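Local atomic coordinates of agmatine ureohydrolase (Thermoplasma volcanium GSS1, PDB entry 3PZL), a protein that probably hydrolyses agmatine to putrescine and urea, using two manganese ions bound in each subunit. Residues G232-Y237 against P246-D251; I210-I214 against R256-R260; K36-I42 against K115-G121; N46-Y50 against Y158-C162. All blocks are in the same frame, centred on the assembly; numbering follows the deposited sequence.

Contact 1. Residues G232-Y237 against P246-D251; sequences GIDPAY and PFGLAD
The loop that follows strand 223-229 doubles back just past the manganese ligands Asp229 and Asp231, and Ile233 and Leu249 meet there in a single beta bridge. Leu249 N donates to Gly232 O at 3.2 Å, and Asp234 N donates to Leu249 O at 2.8 Å. Asp234 adds a third tie with its side chain. Its CG stands anti to the backbone N (chi1 -173°), which carries the carboxylate across to Gly248. Gly248 N gives a nearly straight bond (170°) to the anti lone pair of Asp234 OD1, at 2.8 Å. The other oxygen, Asp234 OD2, accepts from Ala236 N at 3.1 Å from above the carboxylate plane, and this makes an Asx turn. Further along, the Tyr237 ring stacks on the Asp251 carboxylate. The two planes are 22° apart, with Tyr237 CD1 3.4 Å from Asp251 OD2. Tyr237 CE2 lies 3.8 Å from Ala250 CA, which is obliquely placed to the ring. With an alanine in place of Tyr237, the Asp251 carboxylate would probably lose the flat ring stacked on it, and Ala250 part of its cover. Asp251 OD2 also accepts a bond from Phe247 N of a neighbouring subunit, so the stack belongs to the oligomer interface too. Asp234 is gripped through both oxygens by backbone N-H groups. This fixes the rotation of its carboxylate and the shape of the bend beside the metal site.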
loop_
_atom_site.group_PDB
_atom_site.type_symbol
_atom_site.label_atom_id
_atom_site.label_comp_id
_atom_site.label_asym_id
_atom_site.label_seq_id
_atom_site.Cartn_x
_atom_site.Cartn_y
_atom_site.Cartn_z
ATOM N N GLY B 232 -17.523 -6.611 -14.603
ATOM C CA GLY B 232 -18.021 -7.867 -15.167
ATOM C C GLY B 232 -17.001 -9.002 -15.141
ATOM O O GLY B 232 -17.353 -10.171 -15.186
ATOM N N ILE B 233 -15.730 -8.636 -15.045
ATOM C CA ILE B 233 -14.640 -9.571 -15.007
ATOM C C ILE B 233 -14.427 -9.999 -13.572
ATOM O O ILE B 233 -14.719 -9.234 -12.679
ATOM C CB ILE B 233 -13.388 -8.905 -15.582
ATOM C CG1 ILE B 233 -13.718 -8.411 -17.007
ATOM C CG2 ILE B 233 -12.146 -9.866 -15.567
ATOM C CD1 ILE B 233 -12.550 -7.873 -17.793
ATOM N N ASP B 234 -13.953 -11.230 -13.341
ATOM C CA ASP B 234 -13.739 -11.714 -11.966
ATOM C C ASP B 234 -12.598 -10.950 -11.306
ATOM O O ASP B 234 -11.538 -10.805 -11.889
ATOM C CB ASP B 234 -13.473 -13.241 -11.936
ATOM C CG ASP B 234 -13.428 -13.803 -10.511
ATOM O OD1 ASP B 234 -14.496 -14.186 -9.953
ATOM O OD2 ASP B 234 -12.312 -13.833 -9.939
ATOM N N PRO B 235 -12.810 -10.484 -10.075
ATOM C CA PRO B 235 -11.828 -9.719 -9.304
ATOM C C PRO B 235 -10.389 -10.254 -9.304
ATOM O O PRO B 235 -9.440 -9.473 -9.018
ATOM C CB PRO B 235 -12.403 -9.747 -7.905
ATOM C CG PRO B 235 -13.875 -9.787 -8.143
ATOM C CD PRO B 235 -14.077 -10.642 -9.338
ATOM N N ALA B 236 -10.207 -11.531 -9.643
ATOM C CA ALA B 236 -8.845 -12.069 -9.774
ATOM C C ALA B 236 -8.076 -11.431 -10.927
ATOM O O ALA B 236 -6.842 -11.367 -10.894
ATOM C CB ALA B 236 -8.838 -13.588 -9.937
ATOM N N TYR B 237 -8.796 -10.993 -11.958
ATOM C CA TYR B 237 -8.167 -10.465 -13.172
ATOM C C TYR B 237 -8.260 -8.965 -13.221
ATOM O O TYR B 237 -7.401 -8.329 -13.788
ATOM C CB TYR B 237 -8.793 -11.038 -14.425
ATOM C CG TYR B 237 -8.793 -12.536 -14.514
ATOM C CD1 TYR B 237 -7.649 -13.236 -14.871
ATOM C CD2 TYR B 237 -9.951 -13.261 -14.260
ATOM C CE1 TYR B 237 -7.660 -14.614 -14.976
ATOM C CE2 TYR B 237 -9.978 -14.647 -14.372
ATOM C CZ TYR B 237 -8.835 -15.316 -14.728
ATOM O OH TYR B 237 -8.877 -16.694 -14.857
ATOM N N PRO B 246 -17.443 -11.255 -6.813
ATOM C CA PRO B 246 -16.774 -12.544 -7.064
ATOM C C PRO B 246 -17.585 -13.390 -8.027
ATOM O O PRO B 246 -18.779 -13.060 -8.301
ATOM C CB PRO B 246 -16.719 -13.202 -5.679
ATOM C CG PRO B 246 -16.892 -12.062 -4.708
ATOM C CD PRO B 246 -17.785 -11.063 -5.390
ATOM N N PHE B 247 -16.944 -14.460 -8.529
ATOM C CA PHE B 247 -17.568 -15.414 -9.492
ATOM C C PHE B 247 -17.869 -14.741 -10.842
ATOM O O PHE B 247 -18.981 -14.879 -11.374
ATOM C CB PHE B 247 -18.880 -16.028 -8.957
ATOM C CG PHE B 247 -18.900 -16.300 -7.457
ATOM C CD1 PHE B 247 -17.921 -17.084 -6.854
ATOM C CD2 PHE B 247 -19.951 -15.811 -6.669
ATOM C CE1 PHE B 247 -17.966 -17.336 -5.499
ATOM C CE2 PHE B 247 -20.015 -16.062 -5.307
ATOM C CZ PHE B 247 -19.017 -16.830 -4.711
ATOM N N GLY B 248 -16.895 -14.008 -11.383
ATOM C CA GLY B 248 -17.105 -13.228 -12.598
ATOM C C GLY B 248 -16.563 -13.947 -13.817
ATOM O O GLY B 248 -16.225 -15.126 -13.749
ATOM N N LEU B 249 -16.492 -13.226 -14.932
ATOM C CA LEU B 249 -16.015 -13.781 -16.190
ATOM C C LEU B 249 -14.508 -13.814 -16.196
ATOM O O LEU B 249 -13.852 -13.075 -15.448
ATOM C CB LEU B 249 -16.470 -12.909 -17.371
ATOM C CG LEU B 249 -17.921 -12.442 -17.400
ATOM C CD1 LEU B 249 -18.117 -11.286 -18.381
ATOM C CD2 LEU B 249 -18.834 -13.635 -17.697
ATOM N N ALA B 250 -13.957 -14.662 -17.061
ATOM C CA ALA B 250 -12.510 -14.749 -17.206
ATOM C C ALA B 250 -12.042 -13.573 -18.054
ATOM O O ALA B 250 -12.773 -13.087 -18.892
ATOM C CB ALA B 250 -12.123 -16.087 -17.829
ATOM N N ASP B 251 -10.827 -13.115 -17.843
ATOM C CA ASP B 251 -10.285 -12.044 -18.680
ATOM C C ASP B 251 -10.316 -12.469 -20.148
ATOM O O ASP B 251 -10.721 -11.697 -21.011
ATOM C CB ASP B 251 -8.875 -11.651 -18.215
ATOM C CG ASP B 251 -7.895 -12.820 -18.265
ATOM O OD1 ASP B 251 -8.349 -13.981 -18.499
ATOM O OD2 ASP B 251 -6.657 -12.571 -18.079
#

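Contact 2. Residues I210-I214 against R256-R260; sequences IDKYI and RLIER
Asp211 and Arg256 form a salt bridge between helices 202-220 and 251-261, two helices packed beside each other in the alpha/beta fold. Arg256 NE donates to Asp211 OD1 at 3.0 Å, with an angle of 165°. The oxygen lies at the guanidinium edge, close to its plane, and uses its syn lone pair. The carboxylate itself is turned 57° from the guanidinium. Below the charges, Ile214 fills the space between the helices. Its CD1 touches Arg256 CG at 3.7 Å and Leu257 CA at 3.8 Å, while Ile214 CG2 lies under one face of the Arg260 guanidinium. The short helix segments run at 37° to each other, and their axes come within 10.3 Å.

A second shell sets the charged groups. Arg256 NH1 bonds to Glu259 OE1 one turn on, at 2.8 Å, by a bent bond tilted from the guanidinium plane. Glu215 pairs with Arg260 NH2 and helps to place that arginine, whose own link to Asp211 is long. Deeper in, Ile210 and Leu257 both rest on Ile179 of strand 176-180, which seats both helices on the sheet. The arginines also pack on each other: Arg260 CD sits 3.5 Å above the plane of the Arg256 guanidinium, toward its rim.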
loop_
_atom_site.group_PDB
_atom_site.type_symbol
_atom_site.label_atom_id
_atom_site.label_comp_id
_atom_site.label_asym_id
_atom_site.label_seq_id
_atom_site.Cartn_x
_atom_site.Cartn_y
_atom_site.Cartn_z
ATOM N N ILE B 210 -18.618 -18.904 -23.458
ATOM C CA ILE B 210 -18.946 -17.557 -23.901
ATOM C C ILE B 210 -19.395 -17.555 -25.356
ATOM O O ILE B 210 -20.316 -16.809 -25.723
ATOM C CB ILE B 210 -17.760 -16.559 -23.648
ATOM C CG1 ILE B 210 -18.093 -15.119 -24.091
ATOM C CG2 ILE B 210 -16.480 -17.045 -24.319
ATOM C CD1 ILE B 210 -19.181 -14.404 -23.275
ATOM N N ASP B 211 -18.758 -18.397 -26.175
ATOM C CA ASP B 211 -19.081 -18.489 -27.610
ATOM C C ASP B 211 -20.576 -18.581 -27.936
ATOM O O ASP B 211 -21.061 -17.842 -28.794
ATOM C CB ASP B 211 -18.333 -19.636 -28.273
ATOM C CG ASP B 211 -16.941 -19.229 -28.738
ATOM O OD1 ASP B 211 -16.646 -18.020 -28.824
ATOM O OD2 ASP B 211 -16.131 -20.122 -29.041
ATOM N N LYS B 212 -21.303 -19.457 -27.242
ATOM C CA LYS B 212 -22.754 -19.553 -27.419
ATOM C C LYS B 212 -23.373 -18.166 -27.498
ATOM O O LYS B 212 -23.926 -17.805 -28.514
ATOM C CB LYS B 212 -23.379 -20.358 -26.273
ATOM C CG LYS B 212 -24.899 -20.304 -26.162
ATOM C CD LYS B 212 -25.375 -21.295 -25.119
ATOM C CE LYS B 212 -26.850 -21.703 -25.320
ATOM N NZ LYS B 212 -27.768 -20.675 -24.752
ATOM N N TYR B 213 -23.231 -17.386 -26.430
ATOM C CA TYR B 213 -23.794 -16.033 -26.328
ATOM C C TYR B 213 -23.212 -15.034 -27.326
ATOM O O TYR B 213 -23.896 -14.119 -27.761
ATOM C CB TYR B 213 -23.682 -15.546 -24.882
ATOM C CG TYR B 213 -24.266 -16.584 -23.939
ATOM C CD1 TYR B 213 -25.656 -16.718 -23.783
ATOM C CD2 TYR B 213 -23.429 -17.464 -23.238
ATOM C CE1 TYR B 213 -26.178 -17.663 -22.959
ATOM C CE2 TYR B 213 -23.946 -18.405 -22.411
ATOM C CZ TYR B 213 -25.317 -18.503 -22.286
ATOM O OH TYR B 213 -25.848 -19.453 -21.467
ATOM N N ILE B 214 -21.950 -15.240 -27.697
ATOM C CA ILE B 214 -21.333 -14.502 -28.819
ATOM C C ILE B 214 -22.021 -14.804 -30.176
ATOM O O ILE B 214 -22.317 -13.871 -30.943
ATOM C CB ILE B 214 -19.845 -14.811 -28.923
ATOM C CG1 ILE B 214 -19.141 -14.376 -27.635
ATOM C CG2 ILE B 214 -19.254 -14.113 -30.110
ATOM C CD1 ILE B 214 -17.667 -14.702 -27.594
ATOM N N ARG B 256 -12.404 -12.733 -26.001
ATOM C CA ARG B 256 -13.068 -13.484 -27.049
ATOM C C ARG B 256 -14.280 -12.720 -27.535
ATOM O O ARG B 256 -14.553 -12.671 -28.715
ATOM C CB ARG B 256 -13.425 -14.890 -26.536
ATOM C CG ARG B 256 -14.093 -15.794 -27.542
ATOM C CD ARG B 256 -13.175 -16.209 -28.674
ATOM N NE ARG B 256 -13.906 -16.991 -29.661
ATOM C CZ ARG B 256 -13.391 -17.457 -30.792
ATOM N NH1 ARG B 256 -12.135 -17.192 -31.104
ATOM N NH2 ARG B 256 -14.155 -18.152 -31.629
ATOM N N LEU B 257 -15.000 -12.103 -26.623
ATOM C CA LEU B 257 -16.141 -11.273 -27.001
ATOM C C LEU B 257 -15.750 -10.153 -27.964
ATOM O O LEU B 257 -16.477 -9.844 -28.896
ATOM C CB LEU B 257 -16.867 -10.686 -25.772
ATOM C CG LEU B 257 -18.187 -9.943 -26.120
ATOM C CD1 LEU B 257 -19.244 -10.041 -25.098
ATOM C CD2 LEU B 257 -17.935 -8.514 -26.388
ATOM N N ILE B 258 -14.586 -9.572 -27.744
ATOM C CA ILE B 258 -14.127 -8.449 -28.516
ATOM C C ILE B 258 -13.546 -8.912 -29.833
ATOM O O ILE B 258 -13.927 -8.415 -30.893
ATOM C CB ILE B 258 -13.106 -7.626 -27.709
ATOM C CG1 ILE B 258 -13.777 -7.079 -26.428
ATOM C CG2 ILE B 258 -12.536 -6.504 -28.550
ATOM C CD1 ILE B 258 -12.854 -6.482 -25.431
ATOM N N GLU B 259 -12.607 -9.849 -29.761
ATOM C CA GLU B 259 -12.046 -10.547 -30.934
ATOM C C GLU B 259 -13.166 -10.754 -31.995
ATOM O O GLU B 259 -13.071 -10.289 -33.127
ATOM C CB GLU B 259 -11.577 -11.918 -30.439
ATOM C CG GLU B 259 -10.374 -12.499 -31.052
ATOM C CD GLU B 259 -10.113 -13.939 -30.581
ATOM O OE1 GLU B 259 -11.061 -14.707 -30.319
ATOM O OE2 GLU B 259 -8.933 -14.319 -30.467
ATOM N N ARG B 260 -14.238 -11.423 -31.569
ATOM C CA ARG B 260 -15.303 -11.888 -32.427
ATOM C C ARG B 260 -16.280 -10.807 -32.919
ATOM O O ARG B 260 -16.948 -11.003 -33.914
ATOM C CB ARG B 260 -16.081 -12.956 -31.667
ATOM C CG ARG B 260 -15.373 -14.296 -31.531
ATOM C CD ARG B 260 -15.292 -15.060 -32.858
ATOM N NE ARG B 260 -16.537 -15.039 -33.639
ATOM C CZ ARG B 260 -17.684 -15.631 -33.276
ATOM N NH1 ARG B 260 -17.795 -16.291 -32.119
ATOM N NH2 ARG B 260 -18.748 -15.537 -34.064
#

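Contact 3. Residues K36-I42 against K115-G121; sequences KYVVFGI and KIPIMLG
Ile116 N donates to Lys36 O at 2.7 Å, the first rung between two parallel strands, 37-42 and 116-121, in the central sheet of the arginase fold. Val38 and Phe40 then each give their N-H to one residue and their carbonyl to the residue two further on. Ile116, Ile118 and Leu120 are their partners, and the Ile118 N to Val38 O bond is almost straight (178°).

The two faces of the sheet differ. On one, Tyr37 and Ile116 lie side by side, and Val39 CG2 meets Ile118 CB at 3.8 Å. Helix 281-303 packs on this face, and its Glu298 and Arg297 bond to Tyr37 OH. On the other face, Phe40 takes the position between the backbone N and the carbonyl carbon (chi1 61°), which tips its ring over strand 116-121. One ring face covers Ile118 O and Met119 CA, the latter a CH-pi contact 4.3 Å from the ring centroid. Pro117 CB meets the ring edge, 3.9 Å from Phe40 CE1. Phe20 of a neighbouring subunit also meets this ring. Met119 is a selenomethionine, obliquely placed to the same ring in a Met-aromatic contact. Its SE atom touches Ile42 CD1 at 3.6 Å.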
loop_
_atom_site.group_PDB
_atom_site.type_symbol
_atom_site.label_atom_id
_atom_site.label_comp_id
_atom_site.label_asym_id
_atom_site.label_seq_id
_atom_site.Cartn_x
_atom_site.Cartn_y
_atom_site.Cartn_z
ATOM N N LYS B 36 -8.347 6.627 -37.713
ATOM C CA LYS B 36 -9.495 5.699 -37.843
ATOM C C LYS B 36 -10.072 5.476 -36.473
ATOM O O LYS B 36 -11.296 5.407 -36.290
ATOM C CB LYS B 36 -9.106 4.321 -38.412
ATOM C CG LYS B 36 -8.452 4.286 -39.814
ATOM C CD LYS B 36 -8.363 2.854 -40.313
ATOM C CE LYS B 36 -7.276 2.653 -41.378
ATOM N NZ LYS B 36 -7.033 1.174 -41.599
ATOM N N TYR B 37 -9.167 5.346 -35.508
ATOM C CA TYR B 37 -9.539 5.099 -34.110
ATOM C C TYR B 37 -9.182 6.306 -33.224
ATOM O O TYR B 37 -8.038 6.743 -33.153
ATOM C CB TYR B 37 -8.878 3.816 -33.585
ATOM C CG TYR B 37 -9.181 2.575 -34.386
ATOM C CD1 TYR B 37 -10.352 1.846 -34.155
ATOM C CD2 TYR B 37 -8.300 2.114 -35.356
ATOM C CE1 TYR B 37 -10.633 0.689 -34.875
ATOM C CE2 TYR B 37 -8.572 0.959 -36.084
ATOM C CZ TYR B 37 -9.739 0.255 -35.835
ATOM O OH TYR B 37 -10.048 -0.889 -36.542
ATOM N N VAL B 38 -10.183 6.845 -32.558
ATOM C CA VAL B 38 -9.991 8.034 -31.794
ATOM C C VAL B 38 -10.272 7.731 -30.327
ATOM O O VAL B 38 -11.415 7.482 -29.914
ATOM C CB VAL B 38 -10.893 9.140 -32.322
ATOM C CG1 VAL B 38 -10.641 10.421 -31.572
ATOM C CG2 VAL B 38 -10.630 9.338 -33.783
ATOM N N VAL B 39 -9.193 7.743 -29.558
ATOM C CA VAL B 39 -9.201 7.396 -28.146
ATOM C C VAL B 39 -9.285 8.680 -27.359
ATOM O O VAL B 39 -8.547 9.633 -27.638
ATOM C CB VAL B 39 -7.900 6.667 -27.761
ATOM C CG1 VAL B 39 -7.705 6.662 -26.265
ATOM C CG2 VAL B 39 -7.897 5.269 -28.332
ATOM N N PHE B 40 -10.188 8.706 -26.383
ATOM C CA PHE B 40 -10.369 9.875 -25.551
ATOM C C PHE B 40 -10.853 9.517 -24.155
ATOM O O PHE B 40 -11.585 8.556 -23.962
ATOM C CB PHE B 40 -11.303 10.905 -26.222
ATOM C CG PHE B 40 -12.690 10.396 -26.494
ATOM C CD1 PHE B 40 -13.000 9.795 -27.701
ATOM C CD2 PHE B 40 -13.688 10.526 -25.533
ATOM C CE1 PHE B 40 -14.282 9.317 -27.939
ATOM C CE2 PHE B 40 -14.957 10.065 -25.774
ATOM C CZ PHE B 40 -15.258 9.463 -26.973
ATOM N N GLY B 41 -10.421 10.314 -23.188
ATOM C CA GLY B 41 -10.768 10.088 -21.816
ATOM C C GLY B 41 -11.826 11.024 -21.308
ATOM O O GLY B 41 -11.903 12.185 -21.707
ATOM N N ILE B 42 -12.640 10.504 -20.396
ATOM C CA ILE B 42 -13.651 11.284 -19.713
ATOM C C ILE B 42 -13.536 10.977 -18.216
ATOM O O ILE B 42 -13.975 9.940 -17.760
ATOM C CB ILE B 42 -15.033 10.958 -20.332
ATOM C CG1 ILE B 42 -15.129 11.676 -21.682
ATOM C CG2 ILE B 42 -16.204 11.337 -19.410
ATOM C CD1 ILE B 42 -16.143 11.129 -22.575
ATOM N N LYS B 115 -15.198 7.555 -38.253
ATOM C CA LYS B 115 -14.141 7.205 -37.342
ATOM C C LYS B 115 -14.726 6.314 -36.275
ATOM O O LYS B 115 -15.938 6.207 -36.158
ATOM C CB LYS B 115 -13.552 8.478 -36.737
ATOM C CG LYS B 115 -12.562 9.154 -37.626
ATOM C CD LYS B 115 -12.567 10.639 -37.453
ATOM C CE LYS B 115 -11.381 11.266 -38.145
ATOM N NZ LYS B 115 -11.062 10.627 -39.452
ATOM N N ILE B 116 -13.866 5.663 -35.501
ATOM C CA ILE B 116 -14.317 4.777 -34.408
ATOM C C ILE B 116 -13.900 5.264 -33.019
ATOM O O ILE B 116 -12.712 5.216 -32.660
ATOM C CB ILE B 116 -13.882 3.346 -34.642
ATOM C CG1 ILE B 116 -14.695 2.792 -35.790
ATOM C CG2 ILE B 116 -14.175 2.497 -33.455
ATOM C CD1 ILE B 116 -14.145 1.564 -36.352
ATOM N N PRO B 117 -14.878 5.748 -32.237
ATOM C CA PRO B 117 -14.619 6.298 -30.912
ATOM C C PRO B 117 -14.267 5.218 -29.882
ATOM O O PRO B 117 -14.999 4.249 -29.750
ATOM C CB PRO B 117 -15.949 6.988 -30.554
ATOM C CG PRO B 117 -16.965 6.299 -31.364
ATOM C CD PRO B 117 -16.279 5.957 -32.653
ATOM N N ILE B 118 -13.150 5.394 -29.175
ATOM C CA ILE B 118 -12.807 4.519 -28.060
ATOM C C ILE B 118 -12.800 5.351 -26.796
ATOM O O ILE B 118 -11.853 6.106 -26.538
ATOM C CB ILE B 118 -11.444 3.853 -28.249
ATOM C CG1 ILE B 118 -11.433 3.054 -29.557
ATOM C CG2 ILE B 118 -11.114 2.964 -27.048
ATOM C CD1 ILE B 118 -10.109 2.476 -29.856
HETATM N N MSE B 119 -13.848 5.219 -25.997
HETATM C CA MSE B 119 -13.983 6.070 -24.857
HETATM C C MSE B 119 -13.470 5.426 -23.573
HETATM O O MSE B 119 -14.010 4.461 -23.078
HETATM C CB MSE B 119 -15.406 6.518 -24.715
HETATM C CG MSE B 119 -15.645 7.336 -23.514
HETATM SE SE MSE B 119 -17.496 7.920 -23.515
HETATM C CE MSE B 119 -18.417 6.180 -23.525
ATOM N N LEU B 120 -12.383 5.980 -23.056
ATOM C CA LEU B 120 -11.880 5.595 -21.766
ATOM C C LEU B 120 -12.564 6.468 -20.737
ATOM O O LEU B 120 -12.511 7.718 -20.814
ATOM C CB LEU B 120 -10.365 5.822 -21.681
ATOM C CG LEU B 120 -9.530 5.107 -22.719
ATOM C CD1 LEU B 120 -8.051 5.220 -22.345
ATOM C CD2 LEU B 120 -10.004 3.647 -22.790
ATOM N N GLY B 121 -13.171 5.828 -19.752
ATOM C CA GLY B 121 -13.876 6.587 -18.786
ATOM C C GLY B 121 -13.471 6.339 -17.367
ATOM O O GLY B 121 -12.468 5.698 -17.096
#

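Contact 4. Residues N46-Y50 against Y158-C162; sequences NTSSY and YNHAC
Thr47 lays its methyl CG2 against the His160 side chain, near CB and CG; the modelled approach is too close to rest a distance on. The two side chains pass alongside, pointing opposite ways, and the methyl meets the imidazole obliquely. His160 holds its ring between its backbone N and carbonyl carbon (chi1 81°), which swings it over the segment 46-50. There Ser48 OG lies over one ring face, 3.7 Å above the plane and toward the rim. That hydroxyl has its own hydrogen bond to Glu123, which also touches the His160 side chain. On its other branch, Thr47 OG1 rests 3.5 Å from Asn159 CA. Asn159 begins a type I beta turn, closed by Cys162 N donating to Asn159 O at 2.8 Å. The contact borders the manganese site. The His160 side chain is about 5 Å from a bound manganese ion. The side chain of the metal ligand His124 is equally near. If His160 were an alanine, the Thr47 methyl and Ser48 OG would probably lose the ring they lie against, and a gap would open beside the metal site. Segment 46-50 belongs to the loop from strand 37-42 to helix 57-65. Segment 158-162 ends the loop after strand 138-143, where Cys162 is the N-cap residue before helix 163-171 and Tyr158 packs on helix 96-112.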
loop_
_atom_site.group_PDB
_atom_site.type_symbol
_atom_site.label_atom_id
_atom_site.label_comp_id
_atom_site.label_asym_id
_atom_site.label_seq_id
_atom_site.Cartn_x
_atom_site.Cartn_y
_atom_site.Cartn_z
ATOM N N ASN B 46 -18.644 11.277 -10.369
ATOM C CA ASN B 46 -19.433 11.876 -9.314
ATOM C C ASN B 46 -20.815 11.258 -9.169
ATOM O O ASN B 46 -21.825 11.949 -8.974
ATOM C CB ASN B 46 -19.520 13.397 -9.505
ATOM C CG ASN B 46 -19.636 14.124 -8.200
ATOM O OD1 ASN B 46 -18.949 13.779 -7.230
ATOM N ND2 ASN B 46 -20.522 15.114 -8.152
ATOM N N THR B 47 -20.857 9.943 -9.258
ATOM C CA THR B 47 -22.070 9.221 -8.938
ATOM C C THR B 47 -21.687 7.892 -8.261
ATOM O O THR B 47 -22.564 7.116 -7.858
ATOM C CB THR B 47 -22.973 9.035 -10.219
ATOM O OG1 THR B 47 -24.327 9.381 -9.927
ATOM C CG2 THR B 47 -22.938 7.642 -10.751
ATOM N N SER B 48 -20.378 7.658 -8.135
ATOM C CA SER B 48 -19.849 6.369 -7.690
ATOM C C SER B 48 -19.749 6.306 -6.183
ATOM O O SER B 48 -19.120 7.151 -5.562
ATOM C CB SER B 48 -18.459 6.102 -8.297
ATOM O OG SER B 48 -18.542 5.821 -9.683
ATOM N N SER B 49 -20.347 5.288 -5.593
ATOM C CA SER B 49 -20.464 5.283 -4.150
ATOM C C SER B 49 -19.370 4.514 -3.441
ATOM O O SER B 49 -18.728 5.053 -2.530
ATOM C CB SER B 49 -21.806 4.730 -3.714
ATOM O OG SER B 49 -21.803 4.680 -2.299
ATOM N N TYR B 50 -19.177 3.251 -3.842
ATOM C CA TYR B 50 -18.329 2.358 -3.081
ATOM C C TYR B 50 -16.811 2.698 -3.143
ATOM O O TYR B 50 -16.252 3.217 -2.183
ATOM C CB TYR B 50 -18.625 0.904 -3.410
ATOM C CG TYR B 50 -17.884 -0.011 -2.473
ATOM C CD1 TYR B 50 -18.116 0.053 -1.118
ATOM C CD2 TYR B 50 -16.942 -0.925 -2.934
ATOM C CE1 TYR B 50 -17.450 -0.747 -0.242
ATOM C CE2 TYR B 50 -16.287 -1.746 -2.064
ATOM C CZ TYR B 50 -16.535 -1.626 -0.699
ATOM O OH TYR B 50 -15.905 -2.421 0.242
ATOM N N TYR B 158 -29.634 9.513 -14.188
ATOM C CA TYR B 158 -28.367 9.250 -14.839
ATOM C C TYR B 158 -27.263 8.753 -13.881
ATOM O O TYR B 158 -26.101 8.700 -14.260
ATOM C CB TYR B 158 -27.916 10.467 -15.652
ATOM C CG TYR B 158 -28.929 10.901 -16.685
ATOM C CD1 TYR B 158 -29.295 10.054 -17.738
ATOM C CD2 TYR B 158 -29.531 12.166 -16.615
ATOM C CE1 TYR B 158 -30.241 10.459 -18.688
ATOM C CE2 TYR B 158 -30.478 12.575 -17.559
ATOM C CZ TYR B 158 -30.825 11.716 -18.590
ATOM O OH TYR B 158 -31.750 12.115 -19.531
ATOM N N ASN B 159 -27.643 8.371 -12.662
ATOM C CA ASN B 159 -26.763 7.604 -11.774
ATOM C C ASN B 159 -26.245 6.326 -12.436
ATOM O O ASN B 159 -27.017 5.637 -13.112
ATOM C CB ASN B 159 -27.508 7.230 -10.497
ATOM C CG ASN B 159 -26.672 6.388 -9.560
ATOM O OD1 ASN B 159 -26.101 6.912 -8.600
ATOM N ND2 ASN B 159 -26.592 5.085 -9.827
ATOM N N HIS B 160 -24.965 5.995 -12.196
ATOM C CA HIS B 160 -24.268 4.899 -12.902
ATOM C C HIS B 160 -24.798 3.479 -12.628
ATOM O O HIS B 160 -24.270 2.491 -13.156
ATOM C CB HIS B 160 -22.747 4.973 -12.678
ATOM C CG HIS B 160 -22.290 4.384 -11.373
ATOM N ND1 HIS B 160 -22.886 4.685 -10.160
ATOM C CD2 HIS B 160 -21.284 3.524 -11.090
ATOM C CE1 HIS B 160 -22.272 4.027 -9.193
ATOM N NE2 HIS B 160 -21.295 3.318 -9.731
ATOM N N ALA B 161 -25.835 3.386 -11.805
ATOM C CA ALA B 161 -26.517 2.128 -11.570
ATOM C C ALA B 161 -27.830 2.047 -12.369
ATOM O O ALA B 161 -28.654 1.153 -12.144
ATOM C CB ALA B 161 -26.785 1.974 -10.085
ATOM N N CYS B 162 -28.016 2.983 -13.298
ATOM C CA CYS B 162 -29.241 3.083 -14.077
ATOM C C CYS B 162 -28.931 3.090 -15.562
ATOM O O CYS B 162 -29.851 3.235 -16.386
ATOM C CB CYS B 162 -29.969 4.376 -13.743
ATOM S SG CYS B 162 -30.345 4.630 -12.025
#

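Contact 3 is the core of the set: two sheet strands joined by regular backbone bonds and apolar side chains. Contact 2 is only partly buried. It joins two helices through charges above an apolar base. Contacts 1 and 4 are buried loop pairings near the manganese site. In contact 1 backbone bonds and a carboxylate do the work, whereas contact 4 brings a threonine methyl and a serine hydroxyl against a histidine ring. Contacts 3 and 4 are linked by the chain, since segment 46-50 follows strand 37-42. Contacts 1 and 2 share helix 251-261, which contact 1 enters at Asp251; their nearest atoms are about 5 Å apart. Contacts 1 and 3 lie on opposite sides of the chain's centre.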